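Local coordinates for protein Ulp1-like SUMO protease (PDB 6DG4) that probably cleaves SUMO from its conjugates as a cysteine protease of the Ulp1 type, of which this chain is the catalytic domain, at residues A56-I69 with G199-I211. Residues are numbered along the deposited sequence; the frame is centred on the assembly and turned at random. Where two conformers were deposited one is given.
Sequences ATAWLNDNVIIGAI and GWDCGVFTITNAI
One face of the W59 indole lies against the backbone of G199 and W200. W200 CA sits over the five-membered ring, 3.6 Å from its centroid, a CH-pi contact. G199 O rests above the same face near the rim, 3.3 Å from W59 CH2. C202 SG approaches this ring obliquely, 3.8 Å from W59 CZ3. The W200 indole has T57 on one face: T57 CG2 stands 3.5 Å from the centroid of the six-membered ring, 11° off its normal. D201 OD1 lies in plane at the edge of the W200 ring, and it also forms a salt bridge with R232. With CG between its backbone N and carbonyl carbon (chi1 55°), W200 turns one face of its ring to T57. Cutting W200 back to an alanine would remove the indole and is likely to open a gap beside T57 CG2. Two waters bridge the segments. One donates to A56 O and to the carboxylate oxygen D201 OD1; the other accepts from L60 N and G203 N and donates to W200 O. Further in, L60 CD1 meets V204 CG2, and L60 CD2 meets I207 CD1 at 3.7 Å. I207 CD1 also reaches A68 CB at 3.9 Å. G203 packs against L60 and I65, where even a CB would be tight. Helix 62-69, N-capped by N61, runs 7° from helix 202-211, the axes coming within 9.8 Å. The Q-x-x-x-x-D-C-G sequence running into the second helix is typical of the papain-like C48 fold. C202, touching H137, is consistent with the family's nucleophile, and W59 probably borders the substrate channel.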
loop_
_atom_site.group_PDB
_atom_site.type_symbol
_atom_site.label_atom_id
_atom_site.label_comp_id
_atom_site.label_asym_id
_atom_site.label_seq_id
_atom_site.Cartn_x
_atom_site.Cartn_y
_atom_site.Cartn_z
ATOM N N ALA A 56 -9.628 -6.870 15.947
ATOM C CA ALA A 56 -8.994 -5.576 16.156
ATOM C C ALA A 56 -7.545 -5.702 16.607
ATOM O O ALA A 56 -6.788 -4.733 16.483
ATOM C CB ALA A 56 -9.789 -4.775 17.187
ATOM N N THR A 57 -7.140 -6.867 17.120
ATOM C CA THR A 57 -5.763 -7.072 17.558
ATOM C C THR A 57 -5.000 -8.065 16.688
ATOM O O THR A 57 -3.910 -8.498 17.077
ATOM C CB THR A 57 -5.691 -7.501 19.031
ATOM O OG1 THR A 57 -6.291 -8.792 19.213
ATOM C CG2 THR A 57 -6.382 -6.477 19.927
ATOM N N ALA A 58 -5.526 -8.422 15.521
ATOM C CA ALA A 58 -4.861 -9.391 14.663
ATOM C C ALA A 58 -3.751 -8.736 13.855
ATOM O O ALA A 58 -3.887 -7.611 13.367
ATOM C CB ALA A 58 -5.867 -10.031 13.705
ATOM N N TRP A 59 -2.653 -9.457 13.694
ATOM C CA TRP A 59 -1.611 -9.032 12.774
ATOM C C TRP A 59 -1.991 -9.486 11.366
ATOM O O TRP A 59 -2.295 -10.660 11.142
ATOM C CB TRP A 59 -0.271 -9.618 13.206
ATOM C CG TRP A 59 0.251 -9.064 14.509
ATOM C CD1 TRP A 59 -0.281 -9.259 15.756
ATOM C CD2 TRP A 59 1.415 -8.241 14.696
ATOM N NE1 TRP A 59 0.479 -8.610 16.702
ATOM C CE2 TRP A 59 1.524 -7.979 16.080
ATOM C CE3 TRP A 59 2.378 -7.709 13.831
ATOM C CZ2 TRP A 59 2.555 -7.207 16.615
ATOM C CZ3 TRP A 59 3.398 -6.937 14.367
ATOM C CH2 TRP A 59 3.478 -6.695 15.745
ATOM N N LEU A 60 -2.005 -8.550 10.423
ATOM C CA LEU A 60 -2.381 -8.873 9.054
ATOM C C LEU A 60 -1.313 -9.739 8.387
ATOM O O LEU A 60 -0.124 -9.666 8.713
ATOM C CB LEU A 60 -2.588 -7.589 8.246
ATOM C CG LEU A 60 -3.986 -6.952 8.299
ATOM C CD1 LEU A 60 -4.441 -6.689 9.720
ATOM C CD2 LEU A 60 -4.025 -5.659 7.484
ATOM N N ASN A 61 -1.750 -10.546 7.421
ATOM C CA ASN A 61 -0.836 -11.377 6.651
ATOM C C ASN A 61 -0.502 -10.736 5.305
ATOM O O ASN A 61 -1.077 -9.721 4.904
ATOM C CB ASN A 61 -1.364 -12.811 6.480
ATOM C CG ASN A 61 -2.643 -12.912 5.644
ATOM O OD1 ASN A 61 -3.145 -11.932 5.107
ATOM N ND2 ASN A 61 -3.170 -14.128 5.543
ATOM N N ASP A 62 0.466 -11.351 4.614
ATOM C CA ASP A 62 0.886 -10.859 3.308
ATOM C C ASP A 62 -0.282 -10.834 2.331
ATOM O O ASP A 62 -0.430 -9.885 1.553
ATOM C CB ASP A 62 1.993 -11.747 2.727
ATOM C CG ASP A 62 3.243 -11.806 3.595
ATOM O OD1 ASP A 62 3.332 -11.093 4.614
ATOM O OD2 ASP A 62 4.146 -12.597 3.247
ATOM N N ASN A 63 -1.111 -11.883 2.341
ATOM C CA ASN A 63 -2.198 -11.986 1.375
ATOM C C ASN A 63 -3.065 -10.734 1.395
ATOM O O ASN A 63 -3.409 -10.179 0.347
ATOM C CB ASN A 63 -3.093 -13.186 1.701
ATOM C CG ASN A 63 -2.451 -14.517 1.400
ATOM O OD1 ASN A 63 -1.455 -14.602 0.684
ATOM N ND2 ASN A 63 -3.056 -15.584 1.919
ATOM N N VAL A 64 -3.449 -10.307 2.599
ATOM C CA VAL A 64 -4.333 -9.161 2.757
ATOM C C VAL A 64 -3.604 -7.873 2.400
ATOM O O VAL A 64 -4.107 -7.049 1.627
ATOM C CB VAL A 64 -4.884 -9.136 4.197
ATOM C CG1 VAL A 64 -5.472 -7.782 4.529
ATOM C CG2 VAL A 64 -5.917 -10.239 4.386
ATOM N N ILE A 65 -2.400 -7.686 2.948
ATOM C CA ILE A 65 -1.670 -6.431 2.769
ATOM C C ILE A 65 -1.345 -6.202 1.299
ATOM O O ILE A 65 -1.610 -5.128 0.745
ATOM C CB ILE A 65 -0.407 -6.403 3.649
ATOM C CG1 ILE A 65 -0.804 -6.333 5.127
ATOM C CG2 ILE A 65 0.468 -5.217 3.275
ATOM C CD1 ILE A 65 0.308 -6.660 6.090
ATOM N N ILE A 66 -0.755 -7.204 0.649
ATOM C CA ILE A 66 -0.405 -7.058 -0.758
ATOM C C ILE A 66 -1.662 -6.957 -1.609
ATOM O O ILE A 66 -1.723 -6.168 -2.559
ATOM C CB ILE A 66 0.512 -8.214 -1.199
ATOM C CG1 ILE A 66 1.769 -8.277 -0.318
ATOM C CG2 ILE A 66 0.854 -8.086 -2.680
ATOM C CD1 ILE A 66 2.556 -6.994 -0.221
ATOM N N GLY A 67 -2.689 -7.743 -1.283
ATOM C CA GLY A 67 -3.934 -7.651 -2.026
ATOM C C GLY A 67 -4.514 -6.253 -1.992
ATOM O O GLY A 67 -4.902 -5.696 -3.024
ATOM N N ALA A 68 -4.568 -5.659 -0.801
ATOM C CA ALA A 68 -5.141 -4.327 -0.670
ATOM C C ALA A 68 -4.323 -3.296 -1.430
ATOM O O ALA A 68 -4.881 -2.439 -2.123
ATOM C CB ALA A 68 -5.223 -3.945 0.804
ATOM N N ILE A 69 -2.998 -3.359 -1.312
ATOM C CA ILE A 69 -2.156 -2.349 -1.942
ATOM C C ILE A 69 -2.200 -2.471 -3.461
ATOM O O ILE A 69 -2.203 -1.458 -4.169
ATOM C CB ILE A 69 -0.737 -2.395 -1.348
ATOM C CG1 ILE A 69 -0.805 -1.955 0.123
ATOM C CG2 ILE A 69 0.188 -1.504 -2.119
ATOM C CD1 ILE A 69 0.465 -2.162 0.916
ATOM N N GLY A 199 1.253 -2.664 18.297
ATOM C CA GLY A 199 2.040 -3.389 17.305
ATOM C C GLY A 199 1.200 -4.044 16.222
ATOM O O GLY A 199 1.578 -4.046 15.045
ATOM N N TRP A 200 0.034 -4.588 16.599
ATOM C CA TRP A 200 -0.782 -5.337 15.650
ATOM C C TRP A 200 -1.348 -4.451 14.552
ATOM O O TRP A 200 -1.822 -4.972 13.539
ATOM C CB TRP A 200 -1.951 -6.044 16.357
ATOM C CG TRP A 200 -2.818 -5.105 17.165
ATOM C CD1 TRP A 200 -3.600 -4.090 16.685
ATOM C CD2 TRP A 200 -2.979 -5.089 18.591
ATOM N NE1 TRP A 200 -4.236 -3.448 17.721
ATOM C CE2 TRP A 200 -3.870 -4.040 18.900
ATOM C CE3 TRP A 200 -2.469 -5.866 19.636
ATOM C CZ2 TRP A 200 -4.249 -3.741 20.205
ATOM C CZ3 TRP A 200 -2.856 -5.571 20.932
ATOM C CH2 TRP A 200 -3.735 -4.518 21.203
ATOM N N ASP A 201 -1.327 -3.134 14.731
ATOM C CA ASP A 201 -1.957 -2.253 13.763
ATOM C C ASP A 201 -1.043 -1.890 12.599
ATOM O O ASP A 201 -1.512 -1.262 11.651
ATOM C CB ASP A 201 -2.481 -0.983 14.448
ATOM C CG ASP A 201 -3.874 -1.164 15.030
ATOM O OD1 ASP A 201 -4.657 -1.967 14.488
ATOM O OD2 ASP A 201 -4.189 -0.487 16.026
ATOM N N CYS A 202 0.229 -2.302 12.621
ATOM C CA CYS A 202 1.178 -1.854 11.602
ATOM C C CYS A 202 0.701 -2.134 10.177
ATOM O O CYS A 202 0.881 -1.297 9.286
ATOM C CB CYS A 202 2.554 -2.487 11.837
ATOM S SG CYS A 202 2.613 -4.311 11.746
ATOM N N GLY A 203 0.135 -3.314 9.925
ATOM C CA GLY A 203 -0.333 -3.607 8.582
ATOM C C GLY A 203 -1.486 -2.722 8.158
ATOM O O GLY A 203 -1.616 -2.381 6.977
ATOM N N VAL A 204 -2.339 -2.334 9.109
ATOM C CA VAL A 204 -3.454 -1.455 8.771
ATOM C C VAL A 204 -2.956 -0.036 8.513
ATOM O O VAL A 204 -3.430 0.647 7.597
ATOM C CB VAL A 204 -4.547 -1.505 9.855
ATOM C CG1 VAL A 204 -5.800 -0.823 9.342
ATOM C CG2 VAL A 204 -4.847 -2.946 10.273
ATOM N N PHE A 205 -2.002 0.434 9.318
ATOM C CA PHE A 205 -1.370 1.716 9.031
ATOM C C PHE A 205 -0.712 1.705 7.654
ATOM O O PHE A 205 -0.807 2.681 6.901
ATOM C CB PHE A 205 -0.293 2.015 10.078
ATOM C CG PHE A 205 -0.813 2.555 11.387
ATOM C CD1 PHE A 205 -1.337 3.831 11.467
ATOM C CD2 PHE A 205 -0.707 1.812 12.550
ATOM C CE1 PHE A 205 -1.778 4.343 12.667
ATOM C CE2 PHE A 205 -1.156 2.321 13.755
ATOM C CZ PHE A 205 -1.689 3.590 13.810
ATOM N N THR A 206 -0.009 0.618 7.325
ATOM C CA THR A 206 0.683 0.526 6.039
ATOM C C THR A 206 -0.305 0.647 4.881
ATOM O O THR A 206 -0.081 1.418 3.939
ATOM C CB THR A 206 1.472 -0.788 5.989
ATOM O OG1 THR A 206 2.542 -0.739 6.941
ATOM C CG2 THR A 206 2.070 -1.066 4.621
ATOM N N ILE A 207 -1.412 -0.097 4.934
ATOM C CA ILE A 207 -2.414 -0.014 3.873
ATOM C C ILE A 207 -3.009 1.389 3.808
ATOM O O ILE A 207 -3.217 1.950 2.725
ATOM C CB ILE A 207 -3.514 -1.070 4.094
ATOM C CG1 ILE A 207 -2.985 -2.485 3.865
ATOM C CG2 ILE A 207 -4.712 -0.799 3.179
ATOM C CD1 ILE A 207 -3.904 -3.567 4.422
ATOM N N THR A 208 -3.341 1.959 4.967
ATOM C CA THR A 208 -4.047 3.236 4.977
ATOM C C THR A 208 -3.138 4.359 4.498
ATOM O O THR A 208 -3.579 5.248 3.759
ATOM C CB THR A 208 -4.613 3.507 6.371
ATOM O OG1 THR A 208 -5.460 2.418 6.764
ATOM C CG2 THR A 208 -5.445 4.778 6.382
ATOM N N ASN A 209 -1.863 4.329 4.900
ATOM C CA ASN A 209 -0.906 5.303 4.391
ATOM C C ASN A 209 -0.721 5.155 2.889
ATOM O O ASN A 209 -0.517 6.148 2.181
ATOM C CB ASN A 209 0.428 5.174 5.125
ATOM C CG ASN A 209 0.361 5.730 6.529
ATOM O OD1 ASN A 209 -0.478 6.577 6.831
ATOM N ND2 ASN A 209 1.236 5.252 7.397
ATOM N N ALA A 210 -0.777 3.920 2.384
ATOM C CA ALA A 210 -0.677 3.702 0.946
ATOM C C ALA A 210 -1.877 4.292 0.211
ATOM O O ALA A 210 -1.717 4.893 -0.859
ATOM C CB ALA A 210 -0.516 2.211 0.647
ATOM N N ILE A 211 -3.087 4.141 0.767
ATOM C CA ILE A 211 -4.255 4.776 0.163
ATOM C C ILE A 211 -4.034 6.278 0.083
ATOM O O ILE A 211 -4.234 6.906 -0.962
ATOM C CB ILE A 211 -5.534 4.462 0.960
ATOM C CG1 ILE A 211 -5.886 2.975 0.923
ATOM C CG2 ILE A 211 -6.696 5.300 0.418
ATOM C CD1 ILE A 211 -7.041 2.606 1.850
HETATM O O HOH W 1 -7.251 -2.342 15.042
HETATM O O HOH W 2 -0.770 -5.821 11.099
#